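Local coordinates for flagellar motor switch protein FliG (Thermotoga maritima, PDB 3AJC), which probably forms part of the switch complex at the base of the flagellar basal body, which contacts chemotaxis proteins and the motor components that determine the direction of flagellar rotation, at residues E133-L138 / D164-K169; Q144-E149 / N206-L211. One frame throughout, in Å; residues are numbered along the deposited sequence.

Contact 1: E133-L138 / D164-K169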
loop_
_atom_site.group_PDB
_atom_site.type_symbol
_atom_site.label_atom_id
_atom_site.label_comp_id
_atom_site.label_asym_id
_atom_site.label_seq_id
_atom_site.Cartn_x
_atom_site.Cartn_y
_atom_site.Cartn_z
ATOM N N GLU A 133 -10.412 -1.731 3.496
ATOM C CA GLU A 133 -11.305 -1.285 4.563
ATOM C C GLU A 133 -11.439 0.234 4.576
ATOM O O GLU A 133 -12.389 0.758 5.146
ATOM C CB GLU A 133 -10.820 -1.765 5.941
ATOM C CG GLU A 133 -10.995 -3.256 6.230
ATOM C CD GLU A 133 -12.451 -3.725 6.212
ATOM O OE1 GLU A 133 -13.330 -3.014 6.742
ATOM O OE2 GLU A 133 -12.715 -4.828 5.684
ATOM N N ASP A 134 -10.501 0.945 3.952
ATOM C CA ASP A 134 -10.591 2.404 3.911
ATOM C C ASP A 134 -11.859 2.871 3.178
ATOM O O ASP A 134 -12.263 4.032 3.296
ATOM C CB ASP A 134 -9.340 3.017 3.260
ATOM C CG ASP A 134 -8.119 3.007 4.197
ATOM O OD1 ASP A 134 -8.279 3.287 5.402
ATOM O OD2 ASP A 134 -6.998 2.733 3.726
ATOM N N ILE A 135 -12.488 1.965 2.428
ATOM C CA ILE A 135 -13.714 2.287 1.708
ATOM C C ILE A 135 -14.789 2.757 2.691
ATOM O O ILE A 135 -15.736 3.439 2.308
ATOM C CB ILE A 135 -14.226 1.065 0.902
ATOM C CG1 ILE A 135 -13.293 0.811 -0.283
ATOM C CG2 ILE A 135 -15.656 1.316 0.389
ATOM C CD1 ILE A 135 -13.557 -0.483 -1.037
ATOM N N LEU A 136 -14.637 2.392 3.962
ATOM C CA LEU A 136 -15.583 2.817 4.996
ATOM C C LEU A 136 -15.431 4.324 5.235
ATOM O O LEU A 136 -16.329 4.972 5.772
ATOM C CB LEU A 136 -15.326 2.066 6.304
ATOM C CG LEU A 136 -15.674 0.576 6.358
ATOM C CD1 LEU A 136 -15.184 -0.015 7.678
ATOM C CD2 LEU A 136 -17.181 0.387 6.207
ATOM N N LYS A 137 -14.293 4.878 4.825
ATOM C CA LYS A 137 -14.035 6.302 4.983
ATOM C C LYS A 137 -14.767 7.118 3.920
ATOM O O LYS A 137 -14.979 8.317 4.096
ATOM C CB LYS A 137 -12.533 6.596 4.856
ATOM C CG LYS A 137 -11.840 7.015 6.146
ATOM C CD LYS A 137 -11.649 5.841 7.096
ATOM C CE LYS A 137 -11.401 6.333 8.529
ATOM N NZ LYS A 137 -12.269 7.516 8.866
ATOM N N LEU A 138 -15.144 6.478 2.818
ATOM C CA LEU A 138 -15.804 7.179 1.720
ATOM C C LEU A 138 -17.287 7.440 1.934
ATOM O O LEU A 138 -17.969 6.669 2.612
ATOM C CB LEU A 138 -15.613 6.402 0.416
ATOM C CG LEU A 138 -14.185 5.932 0.117
ATOM C CD1 LEU A 138 -14.119 5.326 -1.286
ATOM C CD2 LEU A 138 -13.225 7.108 0.238
ATOM N N ASP A 164 -18.057 -7.383 7.844
ATOM C CA ASP A 164 -19.504 -7.347 7.666
ATOM C C ASP A 164 -20.006 -5.921 7.498
ATOM O O ASP A 164 -20.932 -5.660 6.737
ATOM C CB ASP A 164 -20.197 -7.993 8.866
ATOM C CG ASP A 164 -19.961 -9.495 8.936
ATOM O OD1 ASP A 164 -20.440 -10.120 9.906
ATOM O OD2 ASP A 164 -19.304 -10.050 8.026
ATOM N N GLU A 165 -19.387 -4.999 8.215
ATOM C CA GLU A 165 -19.777 -3.604 8.136
ATOM C C GLU A 165 -19.470 -3.043 6.750
ATOM O O GLU A 165 -20.266 -2.299 6.176
ATOM C CB GLU A 165 -19.032 -2.821 9.206
ATOM C CG GLU A 165 -19.055 -1.336 9.045
ATOM C CD GLU A 165 -18.084 -0.685 9.999
ATOM O OE1 GLU A 165 -17.127 -1.386 10.402
ATOM O OE2 GLU A 165 -18.259 0.508 10.341
ATOM N N LEU A 166 -18.310 -3.393 6.209
ATOM C CA LEU A 166 -17.951 -2.909 4.889
ATOM C C LEU A 166 -18.851 -3.587 3.880
ATOM O O LEU A 166 -19.219 -2.980 2.874
ATOM C CB LEU A 166 -16.490 -3.212 4.567
ATOM C CG LEU A 166 -16.057 -2.844 3.145
ATOM C CD1 LEU A 166 -16.413 -1.388 2.859
ATOM C CD2 LEU A 166 -14.556 -3.090 2.989
ATOM N N LYS A 167 -19.189 -4.847 4.141
ATOM C CA LYS A 167 -20.079 -5.589 3.257
ATOM C C LYS A 167 -21.376 -4.791 3.137
ATOM O O LYS A 167 -21.848 -4.502 2.037
ATOM C CB LYS A 167 -20.414 -6.968 3.833
ATOM C CG LYS A 167 -19.260 -7.957 3.926
ATOM C CD LYS A 167 -19.811 -9.369 4.165
ATOM C CE LYS A 167 -18.716 -10.419 4.278
ATOM N NZ LYS A 167 -17.891 -10.193 5.491
ATOM N N GLU A 168 -21.941 -4.436 4.287
ATOM C CA GLU A 168 -23.178 -3.677 4.340
ATOM C C GLU A 168 -23.122 -2.331 3.627
ATOM O O GLU A 168 -23.965 -2.044 2.777
ATOM C CB GLU A 168 -23.611 -3.474 5.794
ATOM C CG GLU A 168 -24.558 -4.552 6.293
ATOM C CD GLU A 168 -25.918 -4.494 5.598
ATOM O OE1 GLU A 168 -26.908 -4.085 6.244
ATOM O OE2 GLU A 168 -25.998 -4.849 4.402
ATOM N N LYS A 169 -22.137 -1.504 3.951
ATOM C CA LYS A 169 -22.065 -0.202 3.304
ATOM C C LYS A 169 -21.970 -0.310 1.777
ATOM O O LYS A 169 -22.468 0.560 1.055
ATOM C CB LYS A 169 -20.899 0.626 3.850
ATOM C CG LYS A 169 -20.980 2.084 3.411
ATOM C CD LYS A 169 -20.033 2.991 4.177
ATOM C CE LYS A 169 -20.307 4.459 3.841
ATOM N NZ LYS A 169 -19.341 5.402 4.476
#
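Lys169 reaches Leu138 on a fully stretched side chain: CG stands opposite the backbone N (chi1 -168°) and every later torsion is near 180°, which carries NZ from helix 164-171 across to the loop after the 3-10 turn 133-136. There NZ donates to Leu138 O at 2.6 Å, almost in line with the carbonyl (C=O...NZ angle 168°), and more weakly to Leu136 O at 3.3 Å, so one ammonium group bridges the end of the turn and the loop after it. In Leu166, CG trans to N (chi1 175°) carries the branched end toward the turn. CD1 meets Ile135 CG2 at 3.7 Å, the two side chains crossing at about a right angle, while CD2 lies against the carboxylate of Glu133, 3.7 Å from OE2. Leu136 comes in from the turn and sets CD2 on the helix backbone, 3.6 Å from Leu166 CA; its CD1 rests on the carboxylate of Glu165, 3.6 Å from OE1. Glu133 OE1 finds its polar partner in the hydroxyl of Ser163, which also bonds Leu166 N at the start of the helix. This packing of a 3-10 turn on a helix lies within the FliG C-terminal domain: Phe130 and Phe132 of the preceding loop adjoin Ile135 and Leu166, and helix 140-147 touches Lys169 through Asp140 and Ile143.

Contact 2: Q144-E149 / N206-L211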
loop_
_atom_site.group_PDB
_atom_site.type_symbol
_atom_site.label_atom_id
_atom_site.label_comp_id
_atom_site.label_asym_id
_atom_site.label_seq_id
_atom_site.Cartn_x
_atom_site.Cartn_y
_atom_site.Cartn_z
ATOM N N GLN A 144 -20.823 4.714 -4.709
ATOM C CA GLN A 144 -21.632 4.400 -5.887
ATOM C C GLN A 144 -20.802 4.662 -7.147
ATOM O O GLN A 144 -20.801 3.874 -8.089
ATOM C CB GLN A 144 -22.895 5.264 -5.904
ATOM C CG GLN A 144 -23.953 4.842 -4.887
ATOM C CD GLN A 144 -24.863 5.990 -4.459
ATOM O OE1 GLN A 144 -25.124 6.915 -5.230
ATOM N NE2 GLN A 144 -25.361 5.924 -3.225
ATOM N N LEU A 145 -20.088 5.776 -7.159
ATOM C CA LEU A 145 -19.231 6.117 -8.287
ATOM C C LEU A 145 -18.300 4.928 -8.580
ATOM O O LEU A 145 -18.138 4.504 -9.729
ATOM C CB LEU A 145 -18.385 7.339 -7.929
ATOM C CG LEU A 145 -17.790 8.184 -9.055
ATOM C CD1 LEU A 145 -18.800 9.274 -9.436
ATOM C CD2 LEU A 145 -16.474 8.818 -8.597
ATOM N N VAL A 146 -17.695 4.397 -7.519
ATOM C CA VAL A 146 -16.766 3.280 -7.624
ATOM C C VAL A 146 -17.422 1.989 -8.121
ATOM O O VAL A 146 -16.871 1.298 -8.980
ATOM C CB VAL A 146 -16.086 3.021 -6.246
ATOM C CG1 VAL A 146 -15.174 1.785 -6.304
ATOM C CG2 VAL A 146 -15.293 4.251 -5.836
ATOM N N LEU A 147 -18.593 1.672 -7.576
ATOM C CA LEU A 147 -19.319 0.460 -7.940
ATOM C C LEU A 147 -19.613 0.309 -9.435
ATOM O O LEU A 147 -19.540 -0.794 -9.987
ATOM C CB LEU A 147 -20.619 0.379 -7.138
ATOM C CG LEU A 147 -20.417 0.197 -5.628
ATOM C CD1 LEU A 147 -21.761 0.011 -4.957
ATOM C CD2 LEU A 147 -19.528 -1.005 -5.357
ATOM N N ARG A 148 -19.927 1.412 -10.100
ATOM C CA ARG A 148 -20.210 1.351 -11.527
ATOM C C ARG A 148 -18.998 0.892 -12.331
ATOM O O ARG A 148 -19.126 0.535 -13.503
ATOM C CB ARG A 148 -20.681 2.718 -12.031
ATOM C CG ARG A 148 -22.101 3.067 -11.591
ATOM C CD ARG A 148 -22.494 4.481 -12.004
ATOM N NE ARG A 148 -21.572 5.471 -11.461
ATOM C CZ ARG A 148 -21.818 6.777 -11.421
ATOM N NH1 ARG A 148 -22.967 7.246 -11.895
ATOM N NH2 ARG A 148 -20.922 7.614 -10.908
ATOM N N GLU A 149 -17.827 0.888 -11.694
ATOM C CA GLU A 149 -16.587 0.492 -12.359
ATOM C C GLU A 149 -16.118 -0.909 -11.977
ATOM O O GLU A 149 -15.037 -1.333 -12.386
ATOM C CB GLU A 149 -15.488 1.486 -12.004
ATOM C CG GLU A 149 -15.913 2.940 -12.142
ATOM C CD GLU A 149 -15.716 3.478 -13.544
ATOM O OE1 GLU A 149 -16.325 4.521 -13.872
ATOM O OE2 GLU A 149 -14.938 2.868 -14.312
ATOM N N ASN A 206 -7.345 0.168 -7.086
ATOM C CA ASN A 206 -6.778 0.892 -8.216
ATOM C C ASN A 206 -7.847 1.786 -8.843
ATOM O O ASN A 206 -7.562 2.915 -9.243
ATOM C CB ASN A 206 -6.206 -0.084 -9.252
ATOM C CG ASN A 206 -5.004 -0.845 -8.726
ATOM O OD1 ASN A 206 -4.259 -0.343 -7.893
ATOM N ND2 ASN A 206 -4.805 -2.062 -9.221
ATOM N N ILE A 207 -9.077 1.283 -8.912
ATOM C CA ILE A 207 -10.188 2.060 -9.457
ATOM C C ILE A 207 -10.351 3.334 -8.620
ATOM O O ILE A 207 -10.529 4.423 -9.152
ATOM C CB ILE A 207 -11.522 1.255 -9.417
ATOM C CG1 ILE A 207 -11.479 0.119 -10.442
ATOM C CG2 ILE A 207 -12.709 2.178 -9.671
ATOM C CD1 ILE A 207 -12.724 -0.739 -10.432
ATOM N N ILE A 208 -10.285 3.182 -7.303
ATOM C CA ILE A 208 -10.416 4.308 -6.384
ATOM C C ILE A 208 -9.261 5.301 -6.559
ATOM O O ILE A 208 -9.470 6.514 -6.630
ATOM C CB ILE A 208 -10.466 3.792 -4.926
ATOM C CG1 ILE A 208 -11.786 3.036 -4.708
ATOM C CG2 ILE A 208 -10.310 4.950 -3.931
ATOM C CD1 ILE A 208 -11.853 2.232 -3.412
ATOM N N ARG A 209 -8.042 4.781 -6.640
ATOM C CA ARG A 209 -6.879 5.640 -6.811
ATOM C C ARG A 209 -6.991 6.461 -8.101
ATOM O O ARG A 209 -6.576 7.622 -8.145
ATOM C CB ARG A 209 -5.605 4.795 -6.823
ATOM C CG ARG A 209 -4.347 5.572 -6.490
ATOM C CD ARG A 209 -3.203 4.628 -6.197
ATOM N NE ARG A 209 -2.754 3.914 -7.387
ATOM C CZ ARG A 209 -2.432 2.623 -7.408
ATOM N NH1 ARG A 209 -2.517 1.895 -6.298
ATOM N NH2 ARG A 209 -2.017 2.061 -8.535
ATOM N N ARG A 210 -7.563 5.859 -9.142
ATOM C CA ARG A 210 -7.736 6.540 -10.423
ATOM C C ARG A 210 -8.877 7.554 -10.397
ATOM O O ARG A 210 -8.786 8.617 -11.012
ATOM C CB ARG A 210 -7.995 5.526 -11.541
ATOM C CG ARG A 210 -8.368 6.165 -12.870
ATOM C CD ARG A 210 -8.514 5.122 -13.972
ATOM N NE ARG A 210 -9.545 4.134 -13.666
ATOM C CZ ARG A 210 -10.848 4.393 -13.625
ATOM N NH1 ARG A 210 -11.297 5.619 -13.873
ATOM N NH2 ARG A 210 -11.706 3.421 -13.335
ATOM N N LEU A 211 -9.955 7.224 -9.691
ATOM C CA LEU A 211 -11.096 8.127 -9.601
ATOM C C LEU A 211 -10.818 9.345 -8.733
ATOM O O LEU A 211 -11.569 10.316 -8.764
ATOM C CB LEU A 211 -12.330 7.392 -9.078
ATOM C CG LEU A 211 -13.062 6.531 -10.106
ATOM C CD1 LEU A 211 -14.286 5.909 -9.461
ATOM C CD2 LEU A 211 -13.473 7.387 -11.301
#
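The backbones approach to 6.6 Å between Val146 CA and Ile208 CA, where segment 144-149, on helix 140-147, meets the long helix 194-213. This is helix-helix packing inside the all-helical FliG C-terminal domain, apolar at its centre, with a long, weak salt bridge at the margin. Val146 is the buried middle of the contact. Its two methyls straddle Ile208 CG1, with CG2 at 3.9 Å from that atom, and CG2 also faces Leu211 CD1 at 4.1 Å. The same Leu211 methyl meets Leu145 CD2 at 3.7 Å, so CD1 is wedged between successive residues of helix 140-147. With CG turned opposite the carbonyl carbon (chi1 -79°), Leu211 directs this branch across the interface, and Ile217 of the C-terminal tail packs against the same side chain. Leu145 has a further neighbour in Glu216, so the tail borders the contact next to both leucines, while Phe130 packs on Ile208.

Glu149 covers Ile207: its CB lies 3.7 Å from Ile207 CG2. The aliphatic part of the glutamate thus extends the apolar patch before its charged end turns to Arg210, the chain folding at chi2 (-87°). Arg210 runs outward from helix 194-213 and brings its guanidinium over to meet it. The two charged groups cross at about a right angle as side chains, and their planes are inclined by 60°. Their pairing is a long, weak one: Glu149 OE2 lies at the edge of the Arg210 guanidinium, near its plane, 3.4 Å from NH2, and the N-H...O angle is bent to 142°.

In the fold
Running from the N terminus, the chain leaves the FliG middle domain and enters the C-terminal domain. After helix 119-128 it runs through segment 133-138, whose first part is a 3-10 turn, into helix 140-147. Contact 1 brings the turn back against helix 164-171, closing a loop that contains helices 140-147 and 152-159. Contact 2 closes a longer one, from helix 140-147 to the long helix 194-213 near the C terminus. Their segments alternate along the sequence, so the loops cross instead of nesting. The centres lie about 14 Å apart, and the two contacts meet where Ile135 CG1 packs 3.7 Å from Ile208 CD1, joining turn, short helices and long helix.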